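Local coordinates for extracellular solute-binding protein, family 7 (Colwellia psychrerythraea, PDB 4PET), which probably captures small carboxylates such as pyruvate, bound beside a calcium ion, as the periplasmic solute-binding component of a TRAP transporter, at residues R30-E35 / Q87-H92; K49-M54 / V263-A268; K101-M106 / P323-I328; F113-S118 / H337-W342. One frame throughout, in Å; residues are numbered along the deposited sequence.

Interaction 1. Residues R30-E35 / Q87-H92; sequences RWKLAE and QYQMGH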
loop_
_atom_site.group_PDB
_atom_site.type_symbol
_atom_site.label_atom_id
_atom_site.label_comp_id
_atom_site.label_asym_id
_atom_site.label_seq_id
_atom_site.Cartn_x
_atom_site.Cartn_y
_atom_site.Cartn_z
ATOM N N ARG A 30 -25.028 -18.194 -7.850
ATOM C CA ARG A 30 -25.240 -16.959 -8.587
ATOM C C ARG A 30 -25.663 -15.895 -7.586
ATOM O O ARG A 30 -26.761 -15.936 -7.036
ATOM C CB ARG A 30 -26.296 -17.196 -9.661
ATOM C CG ARG A 30 -25.806 -18.160 -10.709
ATOM C CD ARG A 30 -26.937 -18.651 -11.531
ATOM N NE ARG A 30 -27.857 -19.415 -10.716
ATOM C CZ ARG A 30 -27.832 -20.727 -10.567
ATOM N NH1 ARG A 30 -26.916 -21.471 -11.185
ATOM N NH2 ARG A 30 -28.742 -21.299 -9.803
ATOM N N TRP A 31 -24.751 -14.970 -7.324
ATOM C CA TRP A 31 -24.934 -13.934 -6.334
ATOM C C TRP A 31 -25.131 -12.579 -7.009
ATOM O O TRP A 31 -24.839 -12.428 -8.186
ATOM C CB TRP A 31 -23.672 -13.841 -5.489
ATOM C CG TRP A 31 -23.631 -14.843 -4.359
ATOM C CD1 TRP A 31 -24.396 -15.965 -4.218
ATOM C CD2 TRP A 31 -22.793 -14.777 -3.213
ATOM N NE1 TRP A 31 -24.061 -16.621 -3.043
ATOM C CE2 TRP A 31 -23.082 -15.904 -2.410
ATOM C CE3 TRP A 31 -21.814 -13.886 -2.782
ATOM C CZ2 TRP A 31 -22.458 -16.123 -1.202
ATOM C CZ3 TRP A 31 -21.187 -14.128 -1.570
ATOM C CH2 TRP A 31 -21.504 -15.232 -0.812
ATOM N N LYS A 32 -25.608 -11.605 -6.242
ATOM C CA LYS A 32 -25.628 -10.214 -6.672
ATOM C C LYS A 32 -24.992 -9.288 -5.649
ATOM O O LYS A 32 -25.061 -9.503 -4.424
ATOM C CB LYS A 32 -27.034 -9.731 -7.038
ATOM C CG LYS A 32 -28.136 -10.210 -6.184
ATOM C CD LYS A 32 -29.449 -10.149 -6.973
ATOM C CE LYS A 32 -30.651 -9.962 -6.071
ATOM N NZ LYS A 32 -31.812 -9.371 -6.811
ATOM N N LEU A 33 -24.345 -8.256 -6.173
ATOM C CA LEU A 33 -23.661 -7.272 -5.340
ATOM C C LEU A 33 -24.341 -5.927 -5.595
ATOM O O LEU A 33 -24.556 -5.554 -6.751
ATOM C CB LEU A 33 -22.163 -7.234 -5.631
ATOM C CG LEU A 33 -21.363 -6.151 -4.871
ATOM C CD1 LEU A 33 -19.903 -6.579 -4.784
ATOM C CD2 LEU A 33 -21.448 -4.746 -5.499
ATOM N N ALA A 34 -24.739 -5.230 -4.523
ATOM C CA ALA A 34 -25.234 -3.854 -4.659
ATOM C C ALA A 34 -24.138 -2.867 -4.306
ATOM O O ALA A 34 -23.587 -2.911 -3.212
ATOM C CB ALA A 34 -26.428 -3.610 -3.757
ATOM N N GLU A 35 -23.852 -1.939 -5.205
ATOM C CA GLU A 35 -22.836 -0.925 -4.922
ATOM C C GLU A 35 -23.464 0.478 -4.851
ATOM O O GLU A 35 -24.416 0.749 -5.547
ATOM C CB GLU A 35 -21.689 -0.994 -5.935
ATOM C CG GLU A 35 -22.039 -0.737 -7.426
ATOM C CD GLU A 35 -20.811 -0.855 -8.333
ATOM O OE1 GLU A 35 -19.722 -1.175 -7.796
ATOM O OE2 GLU A 35 -20.925 -0.614 -9.564
ATOM N N GLN A 87 -31.292 -9.613 0.758
ATOM C CA GLN A 87 -31.799 -9.338 -0.582
ATOM C C GLN A 87 -30.627 -9.284 -1.584
ATOM O O GLN A 87 -30.744 -9.718 -2.732
ATOM C CB GLN A 87 -32.549 -8.033 -0.596
ATOM C CG GLN A 87 -32.806 -7.531 -1.977
ATOM C CD GLN A 87 -33.747 -6.346 -1.957
ATOM O OE1 GLN A 87 -34.170 -5.872 -0.879
ATOM N NE2 GLN A 87 -34.079 -5.848 -3.149
ATOM N N TYR A 88 -29.519 -8.707 -1.155
ATOM C CA TYR A 88 -28.252 -8.861 -1.874
ATOM C C TYR A 88 -27.278 -9.635 -1.001
ATOM O O TYR A 88 -27.174 -9.384 0.211
ATOM C CB TYR A 88 -27.613 -7.501 -2.211
ATOM C CG TYR A 88 -28.238 -6.810 -3.411
ATOM C CD1 TYR A 88 -29.406 -6.072 -3.279
ATOM C CD2 TYR A 88 -27.651 -6.894 -4.665
ATOM C CE1 TYR A 88 -29.986 -5.455 -4.364
ATOM C CE2 TYR A 88 -28.215 -6.285 -5.761
ATOM C CZ TYR A 88 -29.385 -5.556 -5.598
ATOM O OH TYR A 88 -29.969 -4.940 -6.671
ATOM N N GLN A 89 -26.509 -10.524 -1.622
ATOM C CA GLN A 89 -25.507 -11.282 -0.873
ATOM C C GLN A 89 -24.314 -10.415 -0.518
ATOM O O GLN A 89 -23.634 -10.677 0.460
ATOM C CB GLN A 89 -25.055 -12.514 -1.663
ATOM C CG GLN A 89 -26.130 -13.595 -1.814
ATOM C CD GLN A 89 -27.029 -13.428 -3.037
ATOM O OE1 GLN A 89 -26.863 -12.514 -3.854
ATOM N NE2 GLN A 89 -27.987 -14.330 -3.168
HETATM N N MSE A 90 -24.045 -9.390 -1.328
HETATM C CA MSE A 90 -22.884 -8.534 -1.116
HETATM C C MSE A 90 -23.163 -7.079 -1.402
HETATM O O MSE A 90 -24.099 -6.730 -2.129
HETATM C CB MSE A 90 -21.720 -8.950 -2.043
HETATM C CG MSE A 90 -21.168 -10.300 -1.781
HETATM SE SE MSE A 90 -19.735 -10.653 -3.079
HETATM C CE MSE A 90 -18.485 -9.454 -2.235
ATOM N N GLY A 91 -22.312 -6.225 -0.845
ATOM C CA GLY A 91 -22.388 -4.808 -1.146
ATOM C C GLY A 91 -20.978 -4.254 -1.279
ATOM O O GLY A 91 -20.006 -4.908 -0.885
ATOM N N HIS A 92 -20.887 -3.047 -1.824
ATOM C CA HIS A 92 -19.665 -2.273 -1.874
ATOM C C HIS A 92 -20.022 -0.805 -1.626
ATOM O O HIS A 92 -20.905 -0.199 -2.292
ATOM C CB HIS A 92 -18.906 -2.537 -3.191
ATOM C CG HIS A 92 -17.525 -1.964 -3.212
ATOM N ND1 HIS A 92 -17.220 -0.807 -3.898
ATOM C CD2 HIS A 92 -16.371 -2.351 -2.620
ATOM C CE1 HIS A 92 -15.948 -0.525 -3.763
ATOM N NE2 HIS A 92 -15.402 -1.448 -2.980
HETATM O O HOH W 1 -29.079 -14.728 -5.736
#
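The aliphatic arm of Q89 lies flat over the indole of W31: its CG stands 3.6 Å from the centroid of the five-membered ring, almost on the normal, and its amide plane is turned 6° from the ring plane. The bend at chi2 (89°) curls the Q89 amide back along the neighbouring strand, where OE1 accepts a nearly straight bond from K32 N at 2.8 Å. Water 1 links Q89 NE2 to the carbonyl of R30. At the rim of the same indole, M90 SE lies in the ring plane, an edge-on Met-aromatic contact. An alanine in place of W31 would probably leave the Q89 arm without its platform and its amide freer to swing off the K32 backbone. Y88 is layered differently: A34 CB sits over the ring centre, 3.6 Å from the Y88 centroid, while K32 crosses the opposite face, its NZ making a cation-pi contact 5.0 Å from that centroid. Y88 OH goes on to D68. Parallel bridges pair L33 with M90, A34 with G91 and E35 with H92. The Q89 amide, braced by the indole face, prolongs this pairing N-terminally: OE1 takes the K32 N-H that Y88 O would receive in a regular ladder.

Interaction 2. Residues K49-M54 / V263-A268; sequences KNMAKM and VAMKAA
M54 reaches across to A264, A267 and A268 with the end of its selenomethionine chain, and this is where the two helices pack most tightly. Its CE comes to 3.4 Å from A268 CB, closer than ordinary van der Waals contact, and to 3.3 Å from A264 O. CG of M54 is anti to its carbonyl carbon (chi1 -77°), and the chain runs out extended before bending at chi3, which brings SE to 3.9 Å from A267 CB and turns the methyl toward A268. Nearer the root of the same side chain, M54 CB meets A264 CB at 4.1 Å. M51 supplies the second layer: its CB rests 3.7 Å from A268 CB, and its CG touches M265 CG at 3.9 Å. The M51 and M265 side chains then run side by side in the same direction, away from the helix interface. The three small alanine side chains of 263-268 are consistent with the close approach of the segment axes, which pass 8.7 Å apart at an antiparallel-leaning 143°.

Toward the partly exposed N50 the contact is looser. There water 2 bridges the two helices, accepting from N50 ND2 at 3.0 Å and donating to A268 O.

Helix 44-58 and helix 255-290 thus lie together against one side of the five-stranded sheet, with M51 touching I65, M90 and F243, and M265 touching M90, F243 and V245 on its strands. V263 of the second subunit packs against both M54 and A267, bringing this helix pair into the dimer interface.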
loop_
_atom_site.group_PDB
_atom_site.type_symbol
_atom_site.label_atom_id
_atom_site.label_comp_id
_atom_site.label_asym_id
_atom_site.label_seq_id
_atom_site.Cartn_x
_atom_site.Cartn_y
_atom_site.Cartn_z
ATOM N N LYS A 49 -15.963 -4.861 -10.209
ATOM C CA LYS A 49 -15.885 -5.641 -11.433
ATOM C C LYS A 49 -14.653 -6.565 -11.368
ATOM O O LYS A 49 -14.738 -7.729 -11.690
ATOM C CB LYS A 49 -15.792 -4.696 -12.640
ATOM C CG LYS A 49 -17.081 -4.010 -13.035
ATOM C CD LYS A 49 -16.798 -2.985 -14.189
ATOM C CE LYS A 49 -17.969 -2.074 -14.538
ATOM N NZ LYS A 49 -18.397 -1.123 -13.447
ATOM N N ASN A 50 -13.507 -6.003 -10.995
ATOM C CA ASN A 50 -12.270 -6.759 -10.832
ATOM C C ASN A 50 -12.479 -7.935 -9.864
ATOM O O ASN A 50 -12.039 -9.055 -10.117
ATOM C CB ASN A 50 -11.153 -5.834 -10.310
ATOM C CG ASN A 50 -10.705 -4.809 -11.342
ATOM O OD1 ASN A 50 -11.075 -4.888 -12.521
ATOM N ND2 ASN A 50 -9.885 -3.852 -10.907
HETATM N N MSE A 51 -13.183 -7.672 -8.770
HETATM C CA MSE A 51 -13.421 -8.690 -7.757
HETATM C C MSE A 51 -14.272 -9.797 -8.374
HETATM O O MSE A 51 -13.899 -10.977 -8.370
HETATM C CB MSE A 51 -14.066 -8.062 -6.529
HETATM C CG MSE A 51 -14.303 -9.038 -5.368
HETATM SE SE MSE A 51 -15.935 -10.141 -5.625
HETATM C CE MSE A 51 -17.326 -8.758 -5.635
ATOM N N ALA A 52 -15.388 -9.408 -8.976
ATOM C CA ALA A 52 -16.292 -10.357 -9.602
ATOM C C ALA A 52 -15.647 -11.184 -10.701
ATOM O O ALA A 52 -15.981 -12.362 -10.873
ATOM C CB ALA A 52 -17.491 -9.620 -10.176
ATOM N N LYS A 53 -14.782 -10.569 -11.501
ATOM C CA LYS A 53 -14.122 -11.297 -12.570
ATOM C C LYS A 53 -13.150 -12.317 -11.976
ATOM O O LYS A 53 -13.117 -13.462 -12.399
ATOM C CB LYS A 53 -13.388 -10.329 -13.526
ATOM C CG LYS A 53 -12.737 -11.042 -14.680
ATOM C CD LYS A 53 -12.343 -10.054 -15.770
ATOM C CE LYS A 53 -11.687 -10.738 -16.966
ATOM N NZ LYS A 53 -11.268 -9.709 -17.966
HETATM N N MSE A 54 -12.387 -11.904 -10.972
HETATM C CA MSE A 54 -11.419 -12.793 -10.350
HETATM C C MSE A 54 -12.130 -13.999 -9.754
HETATM O O MSE A 54 -11.632 -15.108 -9.845
HETATM C CB MSE A 54 -10.684 -12.076 -9.219
HETATM C CG MSE A 54 -9.651 -11.147 -9.664
HETATM SE SE MSE A 54 -8.749 -10.569 -8.108
HETATM C CE MSE A 54 -9.666 -8.979 -7.685
ATOM N N VAL A 263 -10.139 -13.917 -0.741
ATOM C CA VAL A 263 -8.874 -13.512 -1.362
ATOM C C VAL A 263 -9.154 -12.545 -2.538
ATOM O O VAL A 263 -8.411 -11.572 -2.730
ATOM C CB VAL A 263 -8.001 -14.721 -1.799
ATOM C CG1 VAL A 263 -6.752 -14.244 -2.554
ATOM C CG2 VAL A 263 -7.528 -15.563 -0.567
ATOM N N ALA A 264 -10.217 -12.787 -3.322
ATOM C CA ALA A 264 -10.547 -11.845 -4.433
ATOM C C ALA A 264 -10.821 -10.443 -3.896
ATOM O O ALA A 264 -10.407 -9.456 -4.505
ATOM C CB ALA A 264 -11.732 -12.326 -5.249
HETATM N N MSE A 265 -11.518 -10.340 -2.759
HETATM C CA MSE A 265 -11.852 -9.032 -2.207
HETATM C C MSE A 265 -10.577 -8.350 -1.710
HETATM O O MSE A 265 -10.408 -7.145 -1.894
HETATM C CB MSE A 265 -12.886 -9.120 -1.068
HETATM C CG MSE A 265 -14.269 -9.530 -1.491
HETATM SE SE MSE A 265 -15.489 -9.473 0.001
HETATM C CE MSE A 265 -14.804 -10.976 0.999
ATOM N N LYS A 266 -9.685 -9.109 -1.077
ATOM C CA LYS A 266 -8.404 -8.536 -0.636
ATOM C C LYS A 266 -7.563 -7.984 -1.820
ATOM O O LYS A 266 -7.056 -6.860 -1.785
ATOM C CB LYS A 266 -7.602 -9.578 0.149
ATOM C CG LYS A 266 -6.139 -9.190 0.332
ATOM C CD LYS A 266 -5.451 -10.192 1.219
ATOM C CE LYS A 266 -5.950 -10.131 2.643
ATOM N NZ LYS A 266 -5.219 -11.110 3.505
ATOM N N ALA A 267 -7.401 -8.810 -2.846
ATOM C CA ALA A 267 -6.636 -8.420 -4.028
ATOM C C ALA A 267 -7.273 -7.215 -4.701
ATOM O O ALA A 267 -6.574 -6.262 -5.025
ATOM C CB ALA A 267 -6.556 -9.574 -4.991
ATOM N N ALA A 268 -8.600 -7.232 -4.883
ATOM C CA ALA A 268 -9.268 -6.102 -5.563
ATOM C C ALA A 268 -9.099 -4.839 -4.752
ATOM O O ALA A 268 -8.941 -3.771 -5.294
ATOM C CB ALA A 268 -10.789 -6.397 -5.804
HETATM O O HOH W 2 -9.421 -3.376 -7.991
#

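Interaction 3. Residues K101-M106 / P323-I328; sequences KNFNTM and PMTAEI
T325 OG1 donates to N104 OD1 over 2.6 Å, the shortest polar link between the loop 101-106 and the start of helix 323-353. The hydroxyl lies in the carbonyl plane of the N104 amide, on a lone pair, with a C=O...O angle of 117°. D322, just ahead of the helix, is hydrogen-bonded to both T325 OG1 and N104 ND2, which joins carboxylate, amide and hydroxyl in one small polar cluster and probably fixes the rotation of the amide. With CG anti to the carbonyl carbon (chi1 -72°), the N104 amide is carried out to the hydroxyl of T325. Apolar atoms close in around it: I328 CD1 lies 3.9 Å from N104 CB, and M324 CG is 3.8 Å from N104 ND2. F103 turns a ring edge to the same threonine, its CE1 3.2 Å from T325 OG1. K321 makes a cation-pi contact with the F103 ring.

Within the loop, N102 OD1 accepts from N104 N at 2.8 Å, and N102 O takes both the backbone N and the hydroxyl of T105. The first of these bonds defines an Asx turn, here leading into residues of helical backbone conformation and presenting N104 to the N-terminal turn of a long helix.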
loop_
_atom_site.group_PDB
_atom_site.type_symbol
_atom_site.label_atom_id
_atom_site.label_comp_id
_atom_site.label_asym_id
_atom_site.label_seq_id
_atom_site.Cartn_x
_atom_site.Cartn_y
_atom_site.Cartn_z
ATOM N N LYS A 101 -26.706 4.527 11.862
ATOM C CA LYS A 101 -27.176 3.243 12.354
ATOM C C LYS A 101 -26.360 2.812 13.545
ATOM O O LYS A 101 -26.858 2.138 14.421
ATOM C CB LYS A 101 -27.069 2.189 11.253
ATOM C CG LYS A 101 -28.015 2.485 10.073
ATOM C CD LYS A 101 -27.956 1.417 9.001
ATOM C CE LYS A 101 -28.873 1.766 7.823
ATOM N NZ LYS A 101 -30.317 1.693 8.170
ATOM N N ASN A 102 -25.102 3.223 13.568
ATOM C CA ASN A 102 -24.162 2.812 14.605
ATOM C C ASN A 102 -22.912 3.644 14.412
ATOM O O ASN A 102 -22.202 3.482 13.413
ATOM C CB ASN A 102 -23.842 1.323 14.478
ATOM C CG ASN A 102 -22.867 0.840 15.555
ATOM O OD1 ASN A 102 -22.049 1.611 16.041
ATOM N ND2 ASN A 102 -22.968 -0.431 15.941
ATOM N N PHE A 103 -22.667 4.584 15.318
ATOM C CA PHE A 103 -21.546 5.511 15.120
ATOM C C PHE A 103 -20.203 4.805 15.034
ATOM O O PHE A 103 -19.245 5.358 14.475
ATOM C CB PHE A 103 -21.486 6.623 16.181
ATOM C CG PHE A 103 -21.807 6.175 17.570
ATOM C CD1 PHE A 103 -20.969 5.307 18.256
ATOM C CD2 PHE A 103 -22.956 6.648 18.210
ATOM C CE1 PHE A 103 -21.274 4.901 19.556
ATOM C CE2 PHE A 103 -23.269 6.251 19.504
ATOM C CZ PHE A 103 -22.436 5.375 20.176
ATOM N N ASN A 104 -20.120 3.574 15.539
ATOM C CA ASN A 104 -18.827 2.863 15.492
ATOM C C ASN A 104 -18.422 2.443 14.082
ATOM O O ASN A 104 -17.236 2.186 13.819
ATOM C CB ASN A 104 -18.802 1.690 16.477
ATOM C CG ASN A 104 -18.728 2.171 17.913
ATOM O OD1 ASN A 104 -18.032 3.147 18.197
ATOM N ND2 ASN A 104 -19.470 1.532 18.812
ATOM N N THR A 105 -19.378 2.433 13.160
ATOM C CA THR A 105 -19.053 2.168 11.761
ATOM C C THR A 105 -18.169 3.244 11.111
ATOM O O THR A 105 -17.538 2.976 10.094
ATOM C CB THR A 105 -20.313 1.991 10.898
ATOM O OG1 THR A 105 -21.118 3.186 10.932
ATOM C CG2 THR A 105 -21.109 0.778 11.374
HETATM N N MSE A 106 -18.129 4.450 11.675
HETATM C CA MSE A 106 -17.321 5.539 11.096
HETATM C C MSE A 106 -15.813 5.264 11.058
HETATM O O MSE A 106 -15.129 5.649 10.114
HETATM C CB MSE A 106 -17.526 6.833 11.893
HETATM C CG MSE A 106 -18.892 7.479 11.711
HETATM SE SE MSE A 106 -18.918 9.246 12.534
HETATM C CE MSE A 106 -18.856 8.740 14.418
ATOM N N PRO A 323 -18.282 1.872 25.488
ATOM C CA PRO A 323 -17.006 1.183 25.701
ATOM C C PRO A 323 -16.433 0.592 24.419
ATOM O O PRO A 323 -15.208 0.522 24.287
ATOM C CB PRO A 323 -17.351 0.075 26.703
ATOM C CG PRO A 323 -18.701 0.452 27.275
ATOM C CD PRO A 323 -19.393 1.220 26.204
HETATM N N MSE A 324 -17.282 0.196 23.474
HETATM C CA MSE A 324 -16.776 -0.304 22.198
HETATM C C MSE A 324 -16.097 0.825 21.390
HETATM O O MSE A 324 -15.082 0.588 20.694
HETATM C CB MSE A 324 -17.909 -0.928 21.378
HETATM C CG MSE A 324 -17.449 -1.497 20.027
HETATM SE SE MSE A 324 -15.929 -2.720 20.188
HETATM C CE MSE A 324 -16.770 -4.131 21.178
ATOM N N THR A 325 -16.667 2.027 21.472
ATOM C CA THR A 325 -16.070 3.224 20.866
ATOM C C THR A 325 -14.736 3.563 21.518
ATOM O O THR A 325 -13.778 3.955 20.853
ATOM C CB THR A 325 -16.980 4.441 21.027
ATOM O OG1 THR A 325 -18.299 4.115 20.562
ATOM C CG2 THR A 325 -16.412 5.666 20.241
ATOM N N ALA A 326 -14.669 3.424 22.837
ATOM C CA ALA A 326 -13.427 3.740 23.523
ATOM C C ALA A 326 -12.368 2.749 23.065
ATOM O O ALA A 326 -11.211 3.131 22.802
ATOM C CB ALA A 326 -13.616 3.733 25.052
ATOM N N GLU A 327 -12.771 1.490 22.914
ATOM C CA GLU A 327 -11.841 0.447 22.539
ATOM C C GLU A 327 -11.330 0.692 21.136
ATOM O O GLU A 327 -10.122 0.583 20.861
ATOM C CB GLU A 327 -12.467 -0.956 22.616
ATOM C CG GLU A 327 -11.419 -2.044 22.341
ATOM C CD GLU A 327 -11.962 -3.481 22.307
ATOM O OE1 GLU A 327 -13.149 -3.715 22.633
ATOM O OE2 GLU A 327 -11.181 -4.386 21.930
ATOM N N ILE A 328 -12.235 1.037 20.236
ATOM C CA ILE A 328 -11.816 1.254 18.857
ATOM C C ILE A 328 -10.905 2.486 18.748
ATOM O O ILE A 328 -9.855 2.419 18.120
ATOM C CB ILE A 328 -12.999 1.427 17.909
ATOM C CG1 ILE A 328 -13.827 0.146 17.861
ATOM C CG2 ILE A 328 -12.475 1.724 16.492
ATOM C CD1 ILE A 328 -15.200 0.331 17.273
#

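Interaction 4. Residues F113-S118 / H337-W342; sequences FGMIAS and HQIRAW
R340 brings the guanidinium end of its side chain up to the backbone of G114 and M115, and with I339 and M115 it accounts for most of the surface buried here. The Arg chain leaves the helix with CG anti to its backbone N (chi1 173°), then bends at chi2 and chi3, which carries the flat group to the 113-116 loop. R340 NH2 donates to G114 O at 3.2 Å. The acceptor lies close to the guanidinium plane, whereas the nitrogen stands above the carbonyl plane of G114, 37° out of it, and the N-H...O angle is a modest 143°. NH1 of R340 holds water 3 at 2.6 Å, and that water donates to F113 O, so direct and bridged bonds serve consecutive carbonyls.

The strongest partner of R340 is E119, whose OE2 forms a salt bridge with NH2 and also accepts from I116 N. I116 is the N-cap residue of helix 117-126 and E119 its N3 residue, so this is the N3-to-N-cap half of a capping box, and it ties the entry of that helix to helix 323-353 through the arginine. A leucine in place of R340 would probably leave E119 without its positive mate and G114 O without this donor.

M115 takes the apolar side, crossing I339 at about a right angle with SE 4.0 Å from I339 CG2. L332, Y335 and W123 also touch M115. From the second subunit, Y350 OH hydrogen-bonds to G114 O.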
loop_
_atom_site.group_PDB
_atom_site.type_symbol
_atom_site.label_atom_id
_atom_site.label_comp_id
_atom_site.label_asym_id
_atom_site.label_seq_id
_atom_site.Cartn_x
_atom_site.Cartn_y
_atom_site.Cartn_z
ATOM N N PHE A 113 -7.111 13.501 10.827
ATOM C CA PHE A 113 -5.806 13.445 11.479
ATOM C C PHE A 113 -5.325 12.021 11.817
ATOM O O PHE A 113 -4.352 11.835 12.553
ATOM C CB PHE A 113 -5.800 14.376 12.705
ATOM C CG PHE A 113 -6.354 15.729 12.398
ATOM C CD1 PHE A 113 -5.636 16.628 11.625
ATOM C CD2 PHE A 113 -7.600 16.095 12.823
ATOM C CE1 PHE A 113 -6.163 17.865 11.308
ATOM C CE2 PHE A 113 -8.131 17.342 12.503
ATOM C CZ PHE A 113 -7.401 18.219 11.761
ATOM N N GLY A 114 -5.934 11.024 11.191
ATOM C CA GLY A 114 -5.546 9.637 11.418
ATOM C C GLY A 114 -4.473 9.089 10.498
ATOM O O GLY A 114 -3.527 9.798 10.092
HETATM N N MSE A 115 -4.596 7.806 10.186
HETATM C CA MSE A 115 -3.524 7.095 9.488
HETATM C C MSE A 115 -3.609 7.257 7.997
HETATM O O MSE A 115 -4.708 7.398 7.445
HETATM C CB MSE A 115 -3.560 5.608 9.833
HETATM C CG MSE A 115 -2.886 5.348 11.149
HETATM SE SE MSE A 115 -3.006 3.496 11.712
HETATM C CE MSE A 115 -4.821 3.502 12.317
ATOM N N ILE A 116 -2.447 7.262 7.348
ATOM C CA ILE A 116 -2.413 7.171 5.885
ATOM C C ILE A 116 -2.664 5.746 5.486
ATOM O O ILE A 116 -2.754 4.858 6.355
ATOM C CB ILE A 116 -1.103 7.686 5.299
ATOM C CG1 ILE A 116 0.098 6.871 5.782
ATOM C CG2 ILE A 116 -0.932 9.130 5.708
ATOM C CD1 ILE A 116 1.430 7.341 5.152
ATOM N N ALA A 117 -2.763 5.503 4.184
ATOM C CA ALA A 117 -3.230 4.204 3.705
ATOM C C ALA A 117 -2.312 3.051 4.113
ATOM O O ALA A 117 -2.781 1.997 4.553
ATOM C CB ALA A 117 -3.431 4.218 2.192
ATOM N N SER A 118 -1.006 3.236 3.957
ATOM C CA SER A 118 -0.092 2.130 4.205
ATOM C C SER A 118 -0.134 1.768 5.687
ATOM O O SER A 118 -0.021 0.608 6.059
ATOM C CB SER A 118 1.314 2.513 3.793
ATOM O OG SER A 118 1.755 3.599 4.597
ATOM N N HIS A 337 0.137 6.157 16.915
ATOM C CA HIS A 337 1.343 6.658 17.575
ATOM C C HIS A 337 2.561 5.769 17.247
ATOM O O HIS A 337 3.689 6.263 17.021
ATOM C CB HIS A 337 1.109 6.764 19.089
ATOM C CG HIS A 337 2.335 7.107 19.878
ATOM N ND1 HIS A 337 2.863 8.382 19.921
ATOM C CD2 HIS A 337 3.142 6.341 20.653
ATOM C CE1 HIS A 337 3.939 8.388 20.689
ATOM N NE2 HIS A 337 4.126 7.164 21.151
ATOM N N GLN A 338 2.328 4.459 17.215
ATOM C CA GLN A 338 3.399 3.497 17.033
ATOM C C GLN A 338 3.905 3.459 15.605
ATOM O O GLN A 338 5.116 3.558 15.364
ATOM C CB GLN A 338 2.927 2.114 17.425
ATOM C CG GLN A 338 3.897 1.016 17.064
ATOM C CD GLN A 338 3.486 -0.300 17.663
ATOM O OE1 GLN A 338 3.032 -1.215 16.962
ATOM N NE2 GLN A 338 3.621 -0.398 18.969
ATOM N N ILE A 339 2.972 3.343 14.662
ATOM C CA ILE A 339 3.345 3.220 13.252
ATOM C C ILE A 339 3.808 4.568 12.653
ATOM O O ILE A 339 4.714 4.585 11.828
ATOM C CB ILE A 339 2.192 2.588 12.422
ATOM C CG1 ILE A 339 2.695 2.095 11.077
ATOM C CG2 ILE A 339 0.996 3.580 12.221
ATOM C CD1 ILE A 339 3.606 0.942 11.190
ATOM N N ARG A 340 3.246 5.689 13.106
ATOM C CA ARG A 340 3.630 6.992 12.546
ATOM C C ARG A 340 5.098 7.256 12.797
ATOM O O ARG A 340 5.788 7.900 12.001
ATOM C CB ARG A 340 2.806 8.109 13.181
ATOM C CG ARG A 340 3.237 9.540 12.809
ATOM C CD ARG A 340 3.113 9.830 11.317
ATOM N NE ARG A 340 1.852 9.322 10.786
ATOM C CZ ARG A 340 0.718 10.018 10.753
ATOM N NH1 ARG A 340 0.679 11.260 11.206
ATOM N NH2 ARG A 340 -0.384 9.476 10.249
ATOM N N ALA A 341 5.599 6.769 13.918
ATOM C CA ALA A 341 7.015 6.979 14.202
ATOM C C ALA A 341 7.861 6.350 13.082
ATOM O O ALA A 341 8.878 6.915 12.645
ATOM C CB ALA A 341 7.369 6.398 15.577
ATOM N N TRP A 342 7.442 5.188 12.597
ATOM C CA TRP A 342 8.176 4.498 11.539
ATOM C C TRP A 342 8.003 5.189 10.188
ATOM O O TRP A 342 8.937 5.278 9.385
ATOM C CB TRP A 342 7.700 3.044 11.418
ATOM C CG TRP A 342 8.198 2.364 10.154
ATOM C CD1 TRP A 342 7.436 1.793 9.175
ATOM C CD2 TRP A 342 9.563 2.233 9.730
ATOM N NE1 TRP A 342 8.241 1.302 8.182
ATOM C CE2 TRP A 342 9.551 1.566 8.489
ATOM C CE3 TRP A 342 10.793 2.599 10.286
ATOM C CZ2 TRP A 342 10.726 1.248 7.798
ATOM C CZ3 TRP A 342 11.956 2.290 9.600
ATOM C CH2 TRP A 342 11.919 1.632 8.368
HETATM O O HOH W 3 -1.630 12.430 11.521
#

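How the interactions relate
From the N terminus, strand 29-35 is joined to strand 90-93 by interaction 1, closing a loop of 51 residues that contains helix 44-58. Interaction 2 starts from that helix and ends on helix 255-290, so its loop crosses that of interaction 1; the two touch, L33 and M90 meeting M51, in one continuous core of sheet and helices. Interaction 3 then joins the loop after strand 90-93, and interaction 4 the entry of helix 117-126, to successive parts of helix 323-353, about 20 Å apart between centres. Their spans cross each other and that of interaction 2, while following interaction 1 in series. Interactions 2 and 4 both reach the second subunit.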